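Probable zinc protease PqqL (Escherichia coli, PDB 6OFT) probably acts as a zinc-dependent periplasmic endopeptidase of the M16 family, the chain described being the first half of the protein. Local coordinates at residues L36-G41 with T96-S101; H54-M59 with A184-F189; N62-W67 with F117-N122; E74-M79 with Q111-I116. One frame throughout, in Å; residues are numbered along the deposited sequence.

Contact 1. Residues L36-G41 with T96-S101; sequences LQIHTG and TVYQVS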
# COMPACT_ATOMS: atom_id res chain seq x y z
N LEU A 36 -13.67 -9.22 -5.53
CA LEU A 36 -13.92 -10.07 -4.38
C LEU A 36 -12.67 -9.97 -3.50
O LEU A 36 -11.56 -10.36 -3.92
CB LEU A 36 -14.24 -11.53 -4.76
CG LEU A 36 -14.36 -12.50 -3.56
CD1 LEU A 36 -15.55 -12.10 -2.61
CD2 LEU A 36 -14.46 -13.96 -4.03
N GLN A 37 -12.85 -9.46 -2.28
CA GLN A 37 -11.77 -9.26 -1.34
C GLN A 37 -11.81 -10.24 -0.18
O GLN A 37 -12.74 -10.22 0.63
CB GLN A 37 -11.77 -7.78 -0.87
CG GLN A 37 -10.82 -7.44 0.29
CD GLN A 37 -11.08 -6.05 0.77
OE1 GLN A 37 -12.16 -5.74 1.27
NE2 GLN A 37 -10.11 -5.18 0.62
N ILE A 38 -10.78 -11.08 -0.08
CA ILE A 38 -10.61 -12.04 1.02
C ILE A 38 -9.74 -11.30 2.01
O ILE A 38 -8.64 -10.90 1.64
CB ILE A 38 -9.96 -13.39 0.57
CG1 ILE A 38 -10.54 -13.94 -0.78
CG2 ILE A 38 -9.99 -14.44 1.69
CD1 ILE A 38 -12.04 -14.21 -0.90
N HIS A 39 -10.19 -11.17 3.26
CA HIS A 39 -9.44 -10.42 4.28
C HIS A 39 -8.30 -11.23 4.91
O HIS A 39 -8.00 -11.06 6.11
CB HIS A 39 -10.39 -9.86 5.34
CG HIS A 39 -11.34 -8.83 4.80
ND1 HIS A 39 -11.15 -7.48 5.04
CD2 HIS A 39 -12.47 -8.98 4.06
CE1 HIS A 39 -12.16 -6.86 4.45
NE2 HIS A 39 -12.98 -7.73 3.85
N THR A 40 -7.66 -12.10 4.09
CA THR A 40 -6.55 -12.96 4.49
C THR A 40 -5.56 -13.04 3.34
O THR A 40 -5.96 -13.29 2.19
CB THR A 40 -7.05 -14.38 4.85
OG1 THR A 40 -7.99 -14.33 5.91
CG2 THR A 40 -5.89 -15.35 5.21
N GLY A 41 -4.29 -12.83 3.69
CA GLY A 41 -3.14 -12.95 2.81
C GLY A 41 -2.11 -13.91 3.39
O GLY A 41 -2.46 -14.84 4.11
N THR A 96 -6.26 -11.19 -0.30
CA THR A 96 -6.28 -11.83 -1.61
C THR A 96 -7.46 -11.18 -2.30
O THR A 96 -8.55 -11.15 -1.74
CB THR A 96 -6.45 -13.35 -1.52
OG1 THR A 96 -5.64 -13.87 -0.48
CG2 THR A 96 -6.09 -14.03 -2.82
N VAL A 97 -7.24 -10.60 -3.48
CA VAL A 97 -8.31 -9.89 -4.19
C VAL A 97 -8.44 -10.43 -5.61
O VAL A 97 -7.43 -10.60 -6.30
CB VAL A 97 -8.12 -8.33 -4.16
CG1 VAL A 97 -9.25 -7.60 -4.89
CG2 VAL A 97 -8.04 -7.81 -2.72
N TYR A 98 -9.71 -10.65 -6.06
CA TYR A 98 -10.08 -11.16 -7.38
C TYR A 98 -10.83 -10.06 -8.11
O TYR A 98 -11.81 -9.53 -7.59
CB TYR A 98 -10.91 -12.45 -7.23
CG TYR A 98 -10.14 -13.52 -6.50
CD1 TYR A 98 -9.31 -14.40 -7.18
CD2 TYR A 98 -10.21 -13.62 -5.10
CE1 TYR A 98 -8.56 -15.36 -6.50
CE2 TYR A 98 -9.46 -14.57 -4.42
CZ TYR A 98 -8.65 -15.45 -5.12
OH TYR A 98 -7.95 -16.43 -4.48
N GLN A 99 -10.31 -9.67 -9.28
CA GLN A 99 -10.78 -8.47 -9.99
C GLN A 99 -11.27 -8.73 -11.39
O GLN A 99 -10.61 -9.40 -12.18
CB GLN A 99 -9.66 -7.40 -10.02
CG GLN A 99 -8.99 -7.10 -8.65
CD GLN A 99 -7.67 -6.36 -8.74
OE1 GLN A 99 -6.86 -6.58 -9.64
NE2 GLN A 99 -7.40 -5.46 -7.80
N VAL A 100 -12.47 -8.18 -11.71
CA VAL A 100 -13.05 -8.22 -13.04
C VAL A 100 -13.60 -6.80 -13.36
O VAL A 100 -14.31 -6.21 -12.55
CB VAL A 100 -14.14 -9.32 -13.26
CG1 VAL A 100 -14.63 -9.33 -14.71
CG2 VAL A 100 -13.64 -10.71 -12.85
N SER A 101 -13.26 -6.27 -14.54
CA SER A 101 -13.76 -5.01 -15.08
C SER A 101 -14.45 -5.37 -16.39
O SER A 101 -13.85 -6.03 -17.24
CB SER A 101 -12.62 -4.04 -15.36
OG SER A 101 -13.14 -2.76 -15.69

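Contact 2. Residues H54-M59 with A184-F189; sequences HFVEHM and AQLRQF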
# COMPACT_ATOMS: atom_id res chain seq x y z
N HIS A 54 -0.97 -17.39 -1.88
CA HIS A 54 -0.68 -17.02 -3.27
C HIS A 54 -0.97 -18.20 -4.22
O HIS A 54 -1.49 -17.99 -5.32
CB HIS A 54 0.76 -16.48 -3.38
CG HIS A 54 1.24 -16.20 -4.77
ND1 HIS A 54 2.30 -16.90 -5.32
CD2 HIS A 54 0.82 -15.29 -5.67
CE1 HIS A 54 2.47 -16.42 -6.54
NE2 HIS A 54 1.59 -15.45 -6.80
N PHE A 55 -0.64 -19.43 -3.79
CA PHE A 55 -0.90 -20.66 -4.56
C PHE A 55 -2.43 -20.84 -4.70
O PHE A 55 -2.90 -21.07 -5.82
CB PHE A 55 -0.24 -21.89 -3.91
CG PHE A 55 0.07 -23.08 -4.82
CD1 PHE A 55 -0.85 -23.52 -5.77
CD2 PHE A 55 1.25 -23.80 -4.66
CE1 PHE A 55 -0.57 -24.62 -6.59
CE2 PHE A 55 1.53 -24.91 -5.48
CZ PHE A 55 0.61 -25.32 -6.43
N VAL A 56 -3.21 -20.65 -3.60
CA VAL A 56 -4.69 -20.74 -3.61
C VAL A 56 -5.29 -19.77 -4.65
O VAL A 56 -6.17 -20.16 -5.41
CB VAL A 56 -5.32 -20.55 -2.18
CG1 VAL A 56 -6.81 -20.23 -2.25
CG2 VAL A 56 -5.08 -21.78 -1.31
N GLU A 57 -4.77 -18.51 -4.70
CA GLU A 57 -5.18 -17.45 -5.62
C GLU A 57 -5.07 -17.90 -7.09
O GLU A 57 -6.03 -17.75 -7.84
CB GLU A 57 -4.34 -16.19 -5.35
CG GLU A 57 -4.69 -14.99 -6.22
CD GLU A 57 -3.48 -14.46 -6.96
OE1 GLU A 57 -3.46 -14.55 -8.21
OE2 GLU A 57 -2.55 -13.98 -6.29
N HIS A 58 -3.93 -18.49 -7.47
CA HIS A 58 -3.69 -19.05 -8.79
C HIS A 58 -4.68 -20.20 -9.10
O HIS A 58 -5.18 -20.31 -10.22
CB HIS A 58 -2.24 -19.56 -8.89
CG HIS A 58 -1.26 -18.49 -9.23
ND1 HIS A 58 -0.62 -18.48 -10.45
CD2 HIS A 58 -0.86 -17.41 -8.52
CE1 HIS A 58 0.16 -17.40 -10.44
NE2 HIS A 58 0.05 -16.73 -9.30
N MET A 59 -5.01 -21.02 -8.09
CA MET A 59 -5.91 -22.16 -8.26
C MET A 59 -7.36 -21.77 -8.57
O MET A 59 -8.12 -22.64 -9.00
CB MET A 59 -5.84 -23.13 -7.06
CG MET A 59 -4.53 -23.92 -6.95
SD MET A 59 -3.92 -24.74 -8.45
CE MET A 59 -5.39 -25.73 -8.94
N ALA A 184 -4.82 -31.35 -1.00
CA ALA A 184 -5.61 -31.41 0.23
C ALA A 184 -5.18 -30.29 1.19
O ALA A 184 -6.04 -29.70 1.84
CB ALA A 184 -5.47 -32.77 0.90
N GLN A 185 -3.87 -29.97 1.26
CA GLN A 185 -3.35 -28.88 2.09
C GLN A 185 -3.79 -27.49 1.55
O GLN A 185 -4.11 -26.59 2.33
CB GLN A 185 -1.83 -28.95 2.22
CG GLN A 185 -1.35 -30.05 3.17
CD GLN A 185 0.14 -30.33 3.10
OE1 GLN A 185 0.78 -30.25 2.04
NE2 GLN A 185 0.72 -30.68 4.23
N LEU A 186 -3.83 -27.34 0.22
CA LEU A 186 -4.30 -26.10 -0.43
C LEU A 186 -5.78 -25.91 -0.14
O LEU A 186 -6.21 -24.80 0.18
CB LEU A 186 -4.07 -26.14 -1.95
CG LEU A 186 -2.64 -26.16 -2.43
CD1 LEU A 186 -2.61 -26.40 -3.92
CD2 LEU A 186 -1.92 -24.84 -2.10
N ARG A 187 -6.55 -27.01 -0.20
CA ARG A 187 -7.99 -27.08 0.07
C ARG A 187 -8.25 -26.70 1.52
O ARG A 187 -9.21 -26.00 1.79
CB ARG A 187 -8.50 -28.51 -0.19
CG ARG A 187 -9.99 -28.63 -0.52
CD ARG A 187 -10.44 -30.09 -0.69
NE ARG A 187 -9.48 -30.90 -1.46
CZ ARG A 187 -9.53 -31.09 -2.77
NH1 ARG A 187 -10.51 -30.56 -3.50
NH2 ARG A 187 -8.60 -31.82 -3.37
N GLN A 188 -7.40 -27.18 2.45
CA GLN A 188 -7.53 -26.89 3.88
C GLN A 188 -7.42 -25.38 4.17
O GLN A 188 -8.26 -24.84 4.90
CB GLN A 188 -6.48 -27.70 4.67
CG GLN A 188 -6.58 -27.63 6.19
CD GLN A 188 -5.70 -28.64 6.91
OE1 GLN A 188 -5.95 -28.99 8.07
NE2 GLN A 188 -4.65 -29.15 6.25
N PHE A 189 -6.41 -24.69 3.60
CA PHE A 189 -6.23 -23.24 3.77
C PHE A 189 -7.46 -22.51 3.20
O PHE A 189 -8.03 -21.66 3.87
CB PHE A 189 -4.95 -22.75 3.07
CG PHE A 189 -4.62 -21.29 3.25
CD1 PHE A 189 -3.74 -20.87 4.24
CD2 PHE A 189 -5.17 -20.33 2.39
CE1 PHE A 189 -3.43 -19.51 4.39
CE2 PHE A 189 -4.86 -18.97 2.55
CZ PHE A 189 -3.99 -18.57 3.55

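Contact 3. Residues N62-W67 with F117-N122; sequences NGTKTW and FSEWSN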
# COMPACT_ATOMS: atom_id res chain seq x y z
N ASN A 62 -8.05 -22.31 -12.24
CA ASN A 62 -7.74 -23.63 -12.78
C ASN A 62 -8.74 -24.74 -12.41
O ASN A 62 -8.41 -25.92 -12.52
CB ASN A 62 -6.29 -24.02 -12.41
CG ASN A 62 -5.29 -23.17 -13.14
OD1 ASN A 62 -5.01 -23.36 -14.33
ND2 ASN A 62 -4.76 -22.17 -12.46
N GLY A 63 -9.96 -24.37 -12.05
CA GLY A 63 -10.99 -25.35 -11.77
C GLY A 63 -11.96 -25.06 -10.64
O GLY A 63 -11.56 -24.84 -9.50
N THR A 64 -13.24 -25.09 -10.98
CA THR A 64 -14.34 -24.95 -10.01
C THR A 64 -15.30 -26.10 -10.34
O THR A 64 -15.09 -26.79 -11.35
CB THR A 64 -15.05 -23.57 -10.05
OG1 THR A 64 -15.90 -23.47 -11.19
CG2 THR A 64 -14.09 -22.37 -9.94
N LYS A 65 -16.34 -26.30 -9.52
CA LYS A 65 -17.35 -27.34 -9.67
C LYS A 65 -18.02 -27.29 -11.06
O LYS A 65 -18.07 -28.32 -11.73
CB LYS A 65 -18.39 -27.23 -8.54
CG LYS A 65 -19.58 -28.20 -8.66
CD LYS A 65 -20.67 -27.94 -7.61
CE LYS A 65 -21.58 -26.77 -7.91
NZ LYS A 65 -21.07 -25.50 -7.32
N THR A 66 -18.50 -26.12 -11.50
CA THR A 66 -19.16 -25.96 -12.81
C THR A 66 -18.14 -25.78 -13.96
O THR A 66 -18.41 -26.19 -15.09
CB THR A 66 -20.20 -24.83 -12.76
OG1 THR A 66 -20.97 -24.97 -11.56
CG2 THR A 66 -21.14 -24.82 -13.97
N TRP A 67 -16.99 -25.16 -13.66
CA TRP A 67 -15.96 -24.86 -14.65
C TRP A 67 -14.61 -25.55 -14.36
O TRP A 67 -13.66 -24.89 -13.93
CB TRP A 67 -15.82 -23.33 -14.82
CG TRP A 67 -17.10 -22.64 -15.22
CD1 TRP A 67 -17.67 -22.63 -16.46
CD2 TRP A 67 -17.99 -21.91 -14.36
NE1 TRP A 67 -18.88 -21.97 -16.42
CE2 TRP A 67 -19.10 -21.52 -15.14
CE3 TRP A 67 -17.97 -21.59 -12.99
CZ2 TRP A 67 -20.17 -20.79 -14.61
CZ3 TRP A 67 -19.03 -20.87 -12.46
CH2 TRP A 67 -20.12 -20.49 -13.26
N PHE A 117 -17.82 -15.66 -9.56
CA PHE A 117 -17.44 -15.17 -8.22
C PHE A 117 -18.02 -16.06 -7.12
O PHE A 117 -17.33 -16.34 -6.13
CB PHE A 117 -17.86 -13.70 -8.00
CG PHE A 117 -16.87 -12.66 -8.48
CD1 PHE A 117 -15.65 -12.49 -7.85
CD2 PHE A 117 -17.20 -11.80 -9.53
CE1 PHE A 117 -14.76 -11.49 -8.26
CE2 PHE A 117 -16.31 -10.80 -9.94
CZ PHE A 117 -15.09 -10.65 -9.30
N SER A 118 -19.27 -16.52 -7.29
CA SER A 118 -19.94 -17.42 -6.35
C SER A 118 -19.15 -18.74 -6.15
O SER A 118 -19.01 -19.20 -5.02
CB SER A 118 -21.36 -17.70 -6.82
OG SER A 118 -22.09 -18.35 -5.80
N GLU A 119 -18.60 -19.30 -7.23
CA GLU A 119 -17.79 -20.52 -7.21
C GLU A 119 -16.37 -20.30 -6.72
O GLU A 119 -15.79 -21.20 -6.15
CB GLU A 119 -17.81 -21.23 -8.57
CG GLU A 119 -19.23 -21.60 -8.96
CD GLU A 119 -19.41 -23.01 -9.45
OE1 GLU A 119 -18.41 -23.63 -9.89
OE2 GLU A 119 -20.55 -23.51 -9.39
N TRP A 120 -15.80 -19.09 -6.93
CA TRP A 120 -14.47 -18.84 -6.38
C TRP A 120 -14.59 -18.81 -4.84
O TRP A 120 -13.67 -19.23 -4.14
CB TRP A 120 -13.92 -17.50 -6.89
CG TRP A 120 -13.37 -17.54 -8.28
CD1 TRP A 120 -12.98 -18.64 -8.99
CD2 TRP A 120 -13.13 -16.40 -9.12
NE1 TRP A 120 -12.48 -18.25 -10.22
CE2 TRP A 120 -12.54 -16.89 -10.32
CE3 TRP A 120 -13.31 -15.01 -8.97
CZ2 TRP A 120 -12.16 -16.03 -11.36
CZ3 TRP A 120 -12.92 -14.17 -10.00
CH2 TRP A 120 -12.34 -14.68 -11.18
N SER A 121 -15.76 -18.34 -4.33
CA SER A 121 -16.06 -18.23 -2.90
C SER A 121 -16.02 -19.55 -2.11
O SER A 121 -15.58 -19.52 -0.96
CB SER A 121 -17.39 -17.53 -2.68
OG SER A 121 -17.33 -16.19 -3.14
N ASN A 122 -16.51 -20.67 -2.69
CA ASN A 122 -16.59 -21.97 -2.00
C ASN A 122 -16.56 -23.24 -2.90
O ASN A 122 -16.72 -24.34 -2.37
CB ASN A 122 -17.86 -22.01 -1.11
CG ASN A 122 -19.16 -22.19 -1.86
OD1 ASN A 122 -19.27 -21.95 -3.07
ND2 ASN A 122 -20.18 -22.65 -1.15

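Contact 4. Residues E74-M79 with Q111-I116; sequences ETFESM and QQVMAI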
# COMPACT_ATOMS: atom_id res chain seq x y z
N GLU A 74 -11.89 -19.84 -20.34
CA GLU A 74 -12.64 -19.97 -21.60
C GLU A 74 -13.97 -19.23 -21.51
O GLU A 74 -14.41 -18.67 -22.51
CB GLU A 74 -12.87 -21.45 -21.98
CG GLU A 74 -11.60 -22.18 -22.41
CD GLU A 74 -11.68 -23.69 -22.58
OE1 GLU A 74 -12.81 -24.23 -22.70
OE2 GLU A 74 -10.61 -24.34 -22.61
N THR A 75 -14.60 -19.22 -20.31
CA THR A 75 -15.87 -18.51 -20.12
C THR A 75 -15.61 -16.99 -20.19
O THR A 75 -16.35 -16.28 -20.88
CB THR A 75 -16.58 -18.95 -18.83
OG1 THR A 75 -16.81 -20.36 -18.88
CG2 THR A 75 -17.92 -18.24 -18.63
N PHE A 76 -14.56 -16.51 -19.51
CA PHE A 76 -14.21 -15.08 -19.55
C PHE A 76 -13.87 -14.67 -20.98
O PHE A 76 -14.38 -13.66 -21.44
CB PHE A 76 -13.03 -14.75 -18.61
CG PHE A 76 -13.39 -14.57 -17.15
CD1 PHE A 76 -14.33 -13.62 -16.76
CD2 PHE A 76 -12.75 -15.31 -16.17
CE1 PHE A 76 -14.64 -13.43 -15.41
CE2 PHE A 76 -13.06 -15.12 -14.81
CZ PHE A 76 -13.99 -14.17 -14.45
N GLU A 77 -13.06 -15.47 -21.69
CA GLU A 77 -12.67 -15.24 -23.09
C GLU A 77 -13.89 -15.12 -24.04
O GLU A 77 -13.87 -14.27 -24.92
CB GLU A 77 -11.66 -16.28 -23.57
CG GLU A 77 -10.23 -16.02 -23.10
CD GLU A 77 -9.41 -14.95 -23.80
OE1 GLU A 77 -9.71 -14.62 -24.97
OE2 GLU A 77 -8.45 -14.44 -23.19
N SER A 78 -14.96 -15.92 -23.81
CA SER A 78 -16.20 -15.90 -24.61
C SER A 78 -17.02 -14.60 -24.42
O SER A 78 -17.95 -14.33 -25.18
CB SER A 78 -17.07 -17.12 -24.31
OG SER A 78 -17.75 -16.98 -23.08
N MET A 79 -16.66 -13.81 -23.40
CA MET A 79 -17.29 -12.52 -23.08
C MET A 79 -16.30 -11.38 -23.38
O MET A 79 -16.55 -10.24 -23.01
CB MET A 79 -17.75 -12.48 -21.61
CG MET A 79 -18.76 -13.58 -21.24
SD MET A 79 -19.36 -13.39 -19.55
CE MET A 79 -17.91 -13.93 -18.61
N GLN A 111 -24.20 -11.32 -15.04
CA GLN A 111 -24.71 -12.49 -14.34
C GLN A 111 -23.73 -13.67 -14.38
O GLN A 111 -23.49 -14.32 -13.36
CB GLN A 111 -26.10 -12.87 -14.90
CG GLN A 111 -26.75 -14.12 -14.29
CD GLN A 111 -26.69 -14.20 -12.78
OE1 GLN A 111 -27.04 -13.25 -12.04
NE2 GLN A 111 -26.24 -15.36 -12.29
N GLN A 112 -23.15 -13.92 -15.57
CA GLN A 112 -22.17 -14.95 -15.77
C GLN A 112 -20.93 -14.70 -14.89
O GLN A 112 -20.46 -15.63 -14.23
CB GLN A 112 -21.80 -15.05 -17.26
CG GLN A 112 -20.73 -16.08 -17.57
CD GLN A 112 -21.18 -17.49 -17.32
OE1 GLN A 112 -21.58 -18.20 -18.24
NE2 GLN A 112 -21.10 -17.94 -16.07
N VAL A 113 -20.43 -13.43 -14.84
CA VAL A 113 -19.27 -13.04 -14.03
C VAL A 113 -19.58 -13.28 -12.52
O VAL A 113 -18.75 -13.84 -11.80
CB VAL A 113 -18.79 -11.58 -14.34
CG1 VAL A 113 -17.80 -11.07 -13.30
CG2 VAL A 113 -18.17 -11.48 -15.73
N MET A 114 -20.79 -12.92 -12.09
CA MET A 114 -21.25 -13.11 -10.70
C MET A 114 -21.30 -14.60 -10.32
O MET A 114 -21.00 -14.95 -9.18
CB MET A 114 -22.63 -12.47 -10.51
CG MET A 114 -22.62 -10.95 -10.45
SD MET A 114 -21.44 -10.23 -9.27
CE MET A 114 -22.08 -10.84 -7.72
N ALA A 115 -21.68 -15.47 -11.28
CA ALA A 115 -21.76 -16.92 -11.09
C ALA A 115 -20.35 -17.50 -10.86
O ALA A 115 -20.19 -18.36 -10.00
CB ALA A 115 -22.42 -17.57 -12.29
N ILE A 116 -19.33 -16.95 -11.58
CA ILE A 116 -17.92 -17.32 -11.41
C ILE A 116 -17.44 -16.88 -10.01
O ILE A 116 -16.75 -17.64 -9.35
CB ILE A 116 -17.03 -16.76 -12.56
CG1 ILE A 116 -17.36 -17.46 -13.91
CG2 ILE A 116 -15.53 -16.90 -12.23
CD1 ILE A 116 -16.78 -16.82 -15.16

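Contact 1. Residues L36-G41 with T96-S101
Leu-36 to Ile-38 pair with Thr-96 to Tyr-98 as neighbouring antiparallel strands, their axes 4.7 Å apart and 174° from each other in direction. Two hydrogen-bonded pairs, Leu-36 with Tyr-98 and Ile-38 with Thr-96, flank the non-hydrogen-bonded pair Gln-37 with Val-97, where Val-97 CA also makes a CH...O contact to Leu-36 O at 3.3 Å. The straightest approach to a carbonyl is that of Ile-38 N, which meets Thr-96 O at 2.8 Å almost in line with the C=O bond. Beyond the paired residues, Thr-96 adds a side-chain link: OG1, set beside its own backbone N by chi1 of -43°, donates to Thr-40 O at 2.8 Å and so ties down the turn that follows the strand. Leu-36, Ile-38, Thr-96 and Tyr-98 share one face. There Ile-38 CG1 touches the edge of the Tyr-98 ring in its plane, at 3.8 Å from CE2, while the phenol OH is engaged by Tyr-194. On the other face Gln-37 CG lies 4.1 Å from Val-97 CG2, and the Gln-37 amide reaches on to Ser-389 and Glu-95. Strands 31-38 and 96-103 are adjacent in the mixed sheet of an M16 peptidase domain, and Tyr-98 points from it to within about 4 Å, side chain to side chain, of Glu-57, the predicted proton acceptor.

Contact 2. Residues H54-M59 with A184-F189
The Phe-55 ring takes Leu-186 over one face, its methyl CD1 standing 4.0 Å from the ring centroid and 22° off the normal, a CH-pi contact; at the ring edge, in plane, lies SD of Met-59 from the next helical turn. Helix 52-59 carries the inverted zinc motif HxxEH of the M16 family, with His-54 and His-58 as predicted zinc ligands and Glu-57 as the predicted proton acceptor, and this contact packs its rear side against helix 183-193. The two helix segments cross nearly at right angles, -95°, with axes 9.9 Å apart, and the side chains that meet are all apolar. Leu-186 is the common partner of Phe-55, Val-56 and Met-59: its CD2 sits 3.8 Å from Phe-55 CG, and its CD1 comes within 4.4 Å of Met-59 CG. The turn of the Phe-55 ring about its CB-CG bond (chi2 -43°) presents the face to the leucine. An alanine in place of Phe-55 would probably strip Leu-186 CD1 of the ring face, leave CD2 only the CB of this residue to touch, and open a gap beside Leu-186. Val-131 of helix 128-144 also touches Leu-186 and Met-59, so a third helix joins the packing. Val-56 makes a second point of contact: its CG2 lies 4.0 Å from Phe-189 CD2 and 3.6 Å from the backbone O of Leu-186.

Contact 3. Residues N62-W67 with F117-N122
Glu-119 reaches from its helix into the turn Thr-64 to Trp-67, and its carboxylate is gripped by four donors, two to each oxygen. OE1 takes Thr-66 N at 3.0 Å on its syn lone pair, in a nearly straight bond of 173°, and Thr-64 OG1 at 2.8 Å on the anti side. Thr-64 OG1 also accepts from Trp-67 N, an ST motif that braces the turn. This inner part is tight: Glu-119 CG lies 3.6 Å from Trp-67 CZ3, with ring and carboxylate planes 66° apart. The solvent side, where Lys-65 and Thr-66 are exposed, differs in direction and not in distance. There the donors stand well out of the carboxylate plane, on opposite faces of it: Thr-66 OG1 meets OE2 at 2.6 Å and Lys-65 NZ at 2.9 Å in a salt bridge, the lysine chain curling back through chi3 of 78°. A glutamine in place of Glu-119 would probably leave Lys-65 without its countercharge and at least one donor of the turn without an acceptor. Thr-64 CG2 leans on Trp-120, whose ring also meets Phe-61. The loop joins helix 52-59 to helix 71-77 and is fastened to helix 107-122, whose Phe-117 packs on strand 31-38.

Contact 4. Residues E74-M79 with Q111-I116
Phe-76 and Ile-116 meet ring face to methyl: Ile-116 CD1 stands 4.0 Å from the ring centroid and 14° off the normal, a CH-pi contact, while CG2 of the same isoleucine lies 3.8 Å from Phe-76 CZ. Val-113 comes from another direction, its CG2 at the ring edge near the plane and 4.0 Å from CE1, so that the helix 107-122 holds the phenylalanine on a face and on its rim. Met-79 runs extended as far as SD and then bends at chi3 (-74°), which lays CE 3.8 Å from Val-113 CG2. Its sulfur rests on the aliphatic part of Gln-112, 3.6 Å from CG, the two side chains crossing at about a right angle. Gln-112 bends at chi2, bringing its amide carbon CD within 3.6 Å of Thr-75 CG2. That methyl is turned across the contact, 3.9 Å from Ile-116 CD1, whereas Thr-75 OG1 bonds back to Lys-71 O in its own helix. Val-100 of strand 96-103 touches both Phe-76 and Val-113, placing the inner part against the sheet. Between the two segments the cohesion is therefore that of hydrophobic and van der Waals packing, and it relies on complementary shape instead of directed polar bonds.

Overall arrangement
Along the chain the first segments come in the order of contacts 1, 2, 3 and 4, and their partners return as 96-101, 111-116, 117-122 and 184-189, so contact 4 nests inside contact 3 and both inside contact 2, while contact 1 crosses all three. Contacts 3 and 4 share helix 107-122, with centres 11 Å apart, and Trp-67 of the first packs on Gln-112 and Thr-75 of the second. Contact 1 joins two strands of the sheet on which helix 107-122 packs, through Leu-36 on Phe-117 and Tyr-98 on Trp-120. Contact 2, centred 14 Å from contact 1, touches it where Tyr-98 meets Glu-57. These two adjoin the predicted zinc site; contacts 3 and 4 pack farther out.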